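Cysteine protease-like VirA (Shigella flexneri, PDB 3EB8) is a secreted virulence effector that promotes bacterial entry into epithelial cells and spread between them, although its proposed tubulin-specific protease activity is disputed. Local coordinates at residues A[16-28]-A[77-89]. Numbering follows the deposited sequence.
Sequences EKKLMDSFSPSLS and NLLSSLPPKQFNL
P25 packs over one face of the F87 ring, and the two side chains cross at about a right angle. P25 CD lies 4.0 Å from F87 CE2. L82 also touches the F87 ring, with CD1 over a face toward the rim. The M20 chain bends at chi2 (-34°) and chi3, which brings CE against S81 OG and to 3.8 Å from the other L82 methyl, CD2. F23 CB stands 4.3 Å from L82 CD2. The F23 ring packs against A39, I46 and L48 of the antiparallel sheet. F23, L82 and F87 are buried and form the tight part; M20 and P25 pack on it and are partly exposed.

The polar side is more open to solvent, with D21, S24 and K85 partly exposed. K85 reaches across with an extended chain, and its NZ donates to D21 O at 3.0 Å, almost in line with the C=O bond (171°). K85 NZ also donates to F23 O at 2.8 Å, from above the carbonyl plane. A water accepts from K85 NZ at 2.8 Å and bonds weakly to S24 OG. The ammonium holds the carbonyls of D21 and F23, where the chain runs from helix 12-21 to strand 24-25.

Strand 24-25 edges the antiparallel sheet, while strand 86-87 pairs in parallel with 121-123. The contact is a sheet-to-sheet junction in the EspG/VirA fold, each short strand being preceded by a helix.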
ATOM      1  N   GLU A  16      12.687   0.083  20.383  1.00 62.74           N
ATOM      2  CA  GLU A  16      12.694  -0.980  19.397  1.00 61.90           C
ATOM      3  C   GLU A  16      11.918  -0.571  18.139  1.00 60.30           C
ATOM      4  O   GLU A  16      12.435  -0.637  17.034  1.00 59.70           O
ATOM      5  CB  GLU A  16      12.127  -2.265  20.006  1.00 62.70           C
ATOM      6  CG  GLU A  16      12.289  -3.484  19.117  1.00 90.15           C
ATOM      7  CD  GLU A  16      12.118  -4.792  19.864  1.00 92.46           C
ATOM      8  OE1 GLU A  16      12.064  -5.838  19.185  1.00 94.90           O
ATOM      9  OE2 GLU A  16      12.038  -4.780  21.120  1.00 90.91           O
ATOM     10  N   LYS A  17      10.683  -0.127  18.304  1.00 60.00           N
ATOM     11  CA  LYS A  17       9.873   0.181  17.141  1.00 58.64           C
ATOM     12  C   LYS A  17      10.404   1.414  16.423  1.00 58.14           C
ATOM     13  O   LYS A  17      10.181   1.571  15.232  1.00 70.67           O
ATOM     14  CB  LYS A  17       8.393   0.323  17.521  1.00 59.97           C
ATOM     15  CG  LYS A  17       7.907   1.734  17.729  1.00 82.52           C
ATOM     16  CD  LYS A  17       7.230   2.237  16.472  1.00 92.92           C
ATOM     17  CE  LYS A  17       6.153   1.265  16.003  1.00 87.69           C
ATOM     18  NZ  LYS A  17       5.760   1.538  14.587  1.00 79.99           N
ATOM     19  N   LYS A  18      11.128   2.266  17.151  1.00 62.46           N
ATOM     20  CA  LYS A  18      11.709   3.499  16.607  1.00 58.88           C
ATOM     21  C   LYS A  18      12.928   3.166  15.730  1.00 58.62           C
ATOM     22  O   LYS A  18      13.093   3.708  14.644  1.00 58.07           O
ATOM     23  CB  LYS A  18      12.101   4.444  17.747  1.00 60.10           C
ATOM     24  CG  LYS A  18      11.650   5.894  17.584  1.00 84.95           C
ATOM     25  CD  LYS A  18      12.783   6.801  17.109  1.00 92.53           C
ATOM     26  CE  LYS A  18      12.656   8.231  17.667  1.00 98.44           C
ATOM     27  NZ  LYS A  18      11.624   9.087  16.993  1.00 96.46           N
ATOM     28  N   LEU A  19      13.797   2.280  16.210  1.00 59.25           N
ATOM     29  CA  LEU A  19      14.713   1.607  15.304  1.00 59.03           C
ATOM     30  C   LEU A  19      13.701   0.782  14.530  1.00 71.89           C
ATOM     31  O   LEU A  19      12.519   0.837  14.836  1.00 99.10           O
ATOM     32  CB  LEU A  19      15.697   0.735  16.092  1.00 60.13           C
ATOM     33  CG  LEU A  19      16.387   1.463  17.264  1.00 87.17           C
ATOM     34  CD1 LEU A  19      17.039   0.521  18.292  1.00 62.60           C
ATOM     35  CD2 LEU A  19      17.403   2.497  16.766  1.00 63.33           C
ATOM     36  N   MET A  20      14.114   0.025  13.537  1.00 66.54           N
ATOM     37  CA  MET A  20      13.144  -0.765  12.759  1.00 82.26           C
ATOM     38  C   MET A  20      12.437   0.130  11.759  1.00 73.69           C
ATOM     39  O   MET A  20      12.436  -0.158  10.569  1.00 72.66           O
ATOM     40  CB  MET A  20      12.083  -1.489  13.618  1.00 56.91           C
ATOM     41  CG  MET A  20      12.584  -2.530  14.616  1.00 58.04           C
ATOM     42  SD  MET A  20      14.019  -3.441  14.050  1.00 60.89           S
ATOM     43  CE  MET A  20      13.367  -4.285  12.608  1.00 57.67           C
ATOM     44  N   ASP A  21      11.818   1.206  12.236  1.00 60.85           N
ATOM     45  CA  ASP A  21      11.202   2.160  11.316  1.00 63.82           C
ATOM     46  C   ASP A  21      12.305   2.858  10.519  1.00 55.56           C
ATOM     47  O   ASP A  21      12.183   3.069   9.316  1.00 83.66           O
ATOM     48  CB  ASP A  21      10.331   3.172  12.065  1.00 74.23           C
ATOM     49  CG  ASP A  21       9.056   2.552  12.649  1.00 76.01           C
ATOM     50  OD1 ASP A  21       8.864   1.302  12.577  1.00 54.95           O
ATOM     51  OD2 ASP A  21       8.242   3.339  13.189  1.00 64.33           O
ATOM     52  N   SER A  22      13.388   3.191  11.211  1.00 57.87           N
ATOM     53  CA  SER A  22      14.632   3.676  10.622  1.00 59.03           C
ATOM     54  C   SER A  22      15.124   2.839   9.433  1.00 60.10           C
ATOM     55  O   SER A  22      15.938   3.305   8.638  1.00 57.28           O
ATOM     56  CB  SER A  22      15.716   3.707  11.701  1.00 57.97           C
ATOM     57  OG  SER A  22      15.523   4.805  12.574  1.00 81.55           O
ATOM     58  N   PHE A  23      14.645   1.605   9.326  1.00 56.31           N
ATOM     59  CA  PHE A  23      15.099   0.716   8.276  1.00 56.31           C
ATOM     60  C   PHE A  23      14.454   1.077   6.945  1.00 66.61           C
ATOM     61  O   PHE A  23      13.236   1.256   6.858  1.00 59.00           O
ATOM     62  CB  PHE A  23      14.848  -0.755   8.636  1.00 56.22           C
ATOM     63  CG  PHE A  23      15.879  -1.332   9.565  1.00 57.23           C
ATOM     64  CD1 PHE A  23      15.722  -1.242  10.937  1.00 57.56           C
ATOM     65  CD2 PHE A  23      17.023  -1.940   9.060  1.00 58.04           C
ATOM     66  CE1 PHE A  23      16.686  -1.749  11.801  1.00 61.90           C
ATOM     67  CE2 PHE A  23      17.995  -2.459   9.912  1.00 59.13           C
ATOM     68  CZ  PHE A  23      17.828  -2.370  11.282  1.00 63.78           C
ATOM     69  N   SER A  24      15.283   1.200   5.915  1.00 56.29           N
ATOM     70  CA  SER A  24      14.807   1.543   4.583  1.00 56.06           C
ATOM     71  C   SER A  24      15.365   0.564   3.573  1.00 56.47           C
ATOM     72  O   SER A  24      16.453   0.028   3.770  1.00 58.13           O
ATOM     73  CB  SER A  24      15.249   2.962   4.219  1.00 56.75           C
ATOM     74  OG  SER A  24      15.014   3.851   5.303  1.00 57.06           O
ATOM     75  N   PRO A  25      14.624   0.324   2.485  1.00 56.08           N
ATOM     76  CA  PRO A  25      15.099  -0.559   1.414  1.00 56.64           C
ATOM     77  C   PRO A  25      16.428  -0.054   0.882  1.00 58.00           C
ATOM     78  O   PRO A  25      16.635   1.159   0.788  1.00 58.39           O
ATOM     79  CB  PRO A  25      14.026  -0.408   0.329  1.00 56.14           C
ATOM     80  CG  PRO A  25      12.838   0.099   1.023  1.00 55.08           C
ATOM     81  CD  PRO A  25      13.321   0.927   2.170  1.00 55.28           C
ATOM     82  N   SER A  26      17.327  -0.965   0.552  1.00 58.89           N
ATOM     83  CA  SER A  26      18.599  -0.559  -0.015  1.00 60.38           C
ATOM     84  C   SER A  26      18.555  -0.632  -1.543  1.00 61.11           C
ATOM     85  O   SER A  26      18.576  -1.715  -2.123  1.00 63.91           O
ATOM     86  CB  SER A  26      19.716  -1.420   0.559  1.00 61.27           C
ATOM     87  OG  SER A  26      19.820  -1.186   1.952  1.00 60.84           O
ATOM     88  N   LEU A  27      18.451   0.524  -2.189  1.00 75.97           N
ATOM     89  CA  LEU A  27      18.425   0.585  -3.646  1.00 81.18           C
ATOM     90  C   LEU A  27      19.804   1.029  -4.086  1.00 88.23           C
ATOM     91  O   LEU A  27      20.265   0.706  -5.179  1.00 88.01           O
ATOM     92  CB  LEU A  27      17.391   1.602  -4.112  1.00 91.28           C
ATOM     93  CG  LEU A  27      16.062   1.618  -3.353  1.00 96.12           C
ATOM     94  CD1 LEU A  27      15.242   2.850  -3.746  1.00 98.01           C
ATOM     95  CD2 LEU A  27      15.275   0.326  -3.576  1.00 78.69           C
ATOM     96  N   SER A  28      20.435   1.786  -3.198  1.00 93.36           N
ATOM     97  CA  SER A  28      21.811   2.229  -3.321  1.00 89.07           C
ATOM     98  C   SER A  28      22.612   1.266  -4.193  1.00 87.49           C
ATOM     99  O   SER A  28      22.399   0.054  -4.148  1.00 91.40           O
ATOM    100  CB  SER A  28      22.422   2.307  -1.914  1.00 95.13           C
ATOM    101  OG  SER A  28      21.419   2.207  -0.894  1.00 80.53           O
ATOM    102  N   ASN A  77      10.947 -13.369  12.724  1.00 62.46           N
ATOM    103  CA  ASN A  77      10.723 -12.405  13.783  1.00 62.29           C
ATOM    104  C   ASN A  77      11.132 -11.005  13.297  1.00 60.88           C
ATOM    105  O   ASN A  77      10.415 -10.014  13.488  1.00 59.88           O
ATOM    106  CB  ASN A  77      11.541 -12.811  15.009  1.00 67.53           C
ATOM    107  CG  ASN A  77      11.125 -12.072  16.258  1.00 89.01           C
ATOM    108  OD1 ASN A  77      11.744 -11.073  16.641  1.00 85.49           O
ATOM    109  ND2 ASN A  77      10.065 -12.554  16.902  1.00 99.20           N
ATOM    110  N   LEU A  78      12.293 -10.931  12.652  1.00 61.00           N
ATOM    111  CA  LEU A  78      12.788  -9.672  12.100  1.00 59.95           C
ATOM    112  C   LEU A  78      11.821  -9.119  11.069  1.00 58.32           C
ATOM    113  O   LEU A  78      11.515  -7.941  11.071  1.00 57.42           O
ATOM    114  CB  LEU A  78      14.173  -9.860  11.475  1.00 60.62           C
ATOM    115  CG  LEU A  78      14.853  -8.626  10.880  1.00 59.90           C
ATOM    116  CD1 LEU A  78      16.360  -8.812  10.819  1.00 62.46           C
ATOM    117  CD2 LEU A  78      14.329  -8.336   9.507  1.00 58.69           C
ATOM    118  N   LEU A  79      11.334  -9.974  10.185  1.00 58.11           N
ATOM    119  CA  LEU A  79      10.399  -9.528   9.163  1.00 56.71           C
ATOM    120  C   LEU A  79       9.132  -8.889   9.735  1.00 55.93           C
ATOM    121  O   LEU A  79       8.606  -7.924   9.178  1.00 54.85           O
ATOM    122  CB  LEU A  79      10.024 -10.688   8.247  1.00 56.84           C
ATOM    123  CG  LEU A  79      11.133 -11.114   7.291  1.00 57.45           C
ATOM    124  CD1 LEU A  79      10.665 -12.240   6.378  1.00 57.67           C
ATOM    125  CD2 LEU A  79      11.617  -9.913   6.496  1.00 56.68           C
ATOM    126  N   SER A  80       8.636  -9.437  10.840  1.00 56.69           N
ATOM    127  CA  SER A  80       7.400  -8.938  11.416  1.00 56.24           C
ATOM    128  C   SER A  80       7.598  -7.576  12.075  1.00 56.02           C
ATOM    129  O   SER A  80       6.642  -6.837  12.271  1.00 55.48           O
ATOM    130  CB  SER A  80       6.798  -9.948  12.405  1.00 57.40           C
ATOM    131  OG  SER A  80       7.596 -10.068  13.567  1.00 65.31           O
ATOM    132  N   SER A  81       8.836  -7.221  12.380  1.00 58.26           N
ATOM    133  CA  SER A  81       9.086  -5.948  13.038  1.00 56.53           C
ATOM    134  C   SER A  81       9.541  -4.836  12.087  1.00 55.63           C
ATOM    135  O   SER A  81       9.708  -3.687  12.512  1.00 55.63           O
ATOM    136  CB  SER A  81      10.093  -6.134  14.174  1.00 59.78           C
ATOM    137  OG  SER A  81      11.381  -6.384  13.649  1.00 74.90           O
ATOM    138  N   LEU A  82       9.768  -5.171  10.816  1.00 55.09           N
ATOM    139  CA  LEU A  82      10.113  -4.154   9.815  1.00 54.44           C
ATOM    140  C   LEU A  82       8.929  -3.202   9.554  1.00 53.57           C
ATOM    141  O   LEU A  82       7.775  -3.564   9.732  1.00 55.85           O
ATOM    142  CB  LEU A  82      10.570  -4.803   8.499  1.00 54.31           C
ATOM    143  CG  LEU A  82      11.900  -5.572   8.499  1.00 55.32           C
ATOM    144  CD1 LEU A  82      12.129  -6.219   7.161  1.00 55.30           C
ATOM    145  CD2 LEU A  82      13.065  -4.668   8.853  1.00 55.86           C
ATOM    146  N   PRO A  83       9.215  -1.977   9.123  1.00 57.88           N
ATOM    147  CA  PRO A  83       8.097  -1.072   8.814  1.00 57.21           C
ATOM    148  C   PRO A  83       7.373  -1.491   7.518  1.00 52.40           C
ATOM    149  O   PRO A  83       7.926  -2.251   6.725  1.00 52.04           O
ATOM    150  CB  PRO A  83       8.780   0.291   8.614  1.00 53.00           C
ATOM    151  CG  PRO A  83      10.236   0.076   8.905  1.00 71.07           C
ATOM    152  CD  PRO A  83      10.525  -1.388   8.814  1.00 53.80           C
ATOM    153  N   PRO A  84       6.154  -0.976   7.308  1.00 51.55           N
ATOM    154  CA  PRO A  84       5.381  -1.243   6.093  1.00 50.95           C
ATOM    155  C   PRO A  84       6.052  -0.605   4.871  1.00 54.19           C
ATOM    156  O   PRO A  84       5.572   0.401   4.357  1.00 50.96           O
ATOM    157  CB  PRO A  84       4.057  -0.525   6.368  1.00 52.86           C
ATOM    158  CG  PRO A  84       4.459   0.618   7.294  1.00 51.28           C
ATOM    159  CD  PRO A  84       5.431  -0.068   8.220  1.00 51.73           C
ATOM    160  N   LYS A  85       7.155  -1.191   4.418  1.00 55.77           N
ATOM    161  CA  LYS A  85       7.856  -0.704   3.230  1.00 56.57           C
ATOM    162  C   LYS A  85       8.066  -1.864   2.281  1.00 51.70           C
ATOM    163  O   LYS A  85       7.913  -3.025   2.661  1.00 51.59           O
ATOM    164  CB  LYS A  85       9.200  -0.078   3.603  1.00 52.40           C
ATOM    165  CG  LYS A  85       9.063   1.077   4.564  1.00 52.53           C
ATOM    166  CD  LYS A  85      10.392   1.703   4.894  1.00 53.34           C
ATOM    167  CE  LYS A  85      10.193   2.882   5.822  1.00 53.60           C
ATOM    168  NZ  LYS A  85      11.474   3.365   6.407  1.00 54.42           N
ATOM    169  N   GLN A  86       8.401  -1.552   1.044  1.00 52.05           N
ATOM    170  CA  GLN A  86       8.641  -2.577   0.043  1.00 52.32           C
ATOM    171  C   GLN A  86      10.120  -2.961   0.028  1.00 53.25           C
ATOM    172  O   GLN A  86      10.975  -2.175  -0.366  1.00 53.95           O
ATOM    173  CB  GLN A  86       8.168  -2.098  -1.334  1.00 52.44           C
ATOM    174  CG  GLN A  86       6.711  -1.641  -1.370  1.00 51.69           C
ATOM    175  CD  GLN A  86       6.301  -1.134  -2.746  1.00 52.05           C
ATOM    176  OE1 GLN A  86       6.855  -0.153  -3.251  1.00 52.81           O
ATOM    177  NE2 GLN A  86       5.346  -1.815  -3.370  1.00 51.67           N
ATOM    178  N   PHE A  87      10.413  -4.170   0.481  1.00 53.42           N
ATOM    179  CA  PHE A  87      11.779  -4.667   0.489  1.00 54.47           C
ATOM    180  C   PHE A  87      11.981  -5.745  -0.567  1.00 55.11           C
ATOM    181  O   PHE A  87      11.058  -6.477  -0.924  1.00 54.67           O
ATOM    182  CB  PHE A  87      12.156  -5.234   1.859  1.00 54.63           C
ATOM    183  CG  PHE A  87      12.170  -4.214   2.951  1.00 54.32           C
ATOM    184  CD1 PHE A  87      11.040  -3.983   3.718  1.00 53.50           C
ATOM    185  CD2 PHE A  87      13.318  -3.484   3.216  1.00 55.02           C
ATOM    186  CE1 PHE A  87      11.058  -3.035   4.728  1.00 53.42           C
ATOM    187  CE2 PHE A  87      13.340  -2.527   4.230  1.00 54.87           C
ATOM    188  CZ  PHE A  87      12.214  -2.304   4.986  1.00 54.09           C
ATOM    189  N   ASN A  88      13.207  -5.848  -1.055  1.00 56.30           N
ATOM    190  CA  ASN A  88      13.543  -6.954  -1.913  1.00 57.28           C
ATOM    191  C   ASN A  88      13.836  -8.197  -1.080  1.00 57.65           C
ATOM    192  O   ASN A  88      14.985  -8.469  -0.748  1.00 59.73           O
ATOM    193  CB  ASN A  88      14.710  -6.608  -2.831  1.00 58.60           C
ATOM    194  CG  ASN A  88      14.624  -7.337  -4.138  1.00 85.16           C
ATOM    195  OD1 ASN A  88      15.382  -8.273  -4.390  1.00 85.77           O
ATOM    196  ND2 ASN A  88      13.662  -6.944  -4.969  1.00 93.81           N
ATOM    197  N   LEU A  89      12.786  -8.938  -0.726  1.00 56.94           N
ATOM    198  CA  LEU A  89      12.943 -10.146   0.074  1.00 57.52           C
ATOM    199  C   LEU A  89      13.092 -11.392  -0.804  1.00 58.60           C
ATOM    200  O   LEU A  89      13.503 -12.445  -0.328  1.00 59.61           O
ATOM    201  CB  LEU A  89      11.779 -10.309   1.049  1.00 56.50           C
ATOM    202  CG  LEU A  89      11.476  -9.078   1.893  1.00 55.54           C
ATOM    203  CD1 LEU A  89      10.255  -9.315   2.744  1.00 54.76           C
ATOM    204  CD2 LEU A  89      12.670  -8.706   2.745  1.00 56.25           C
TER
HETATM  205  O   HOH W   1      12.146   4.556   3.948  1.00 45.90           O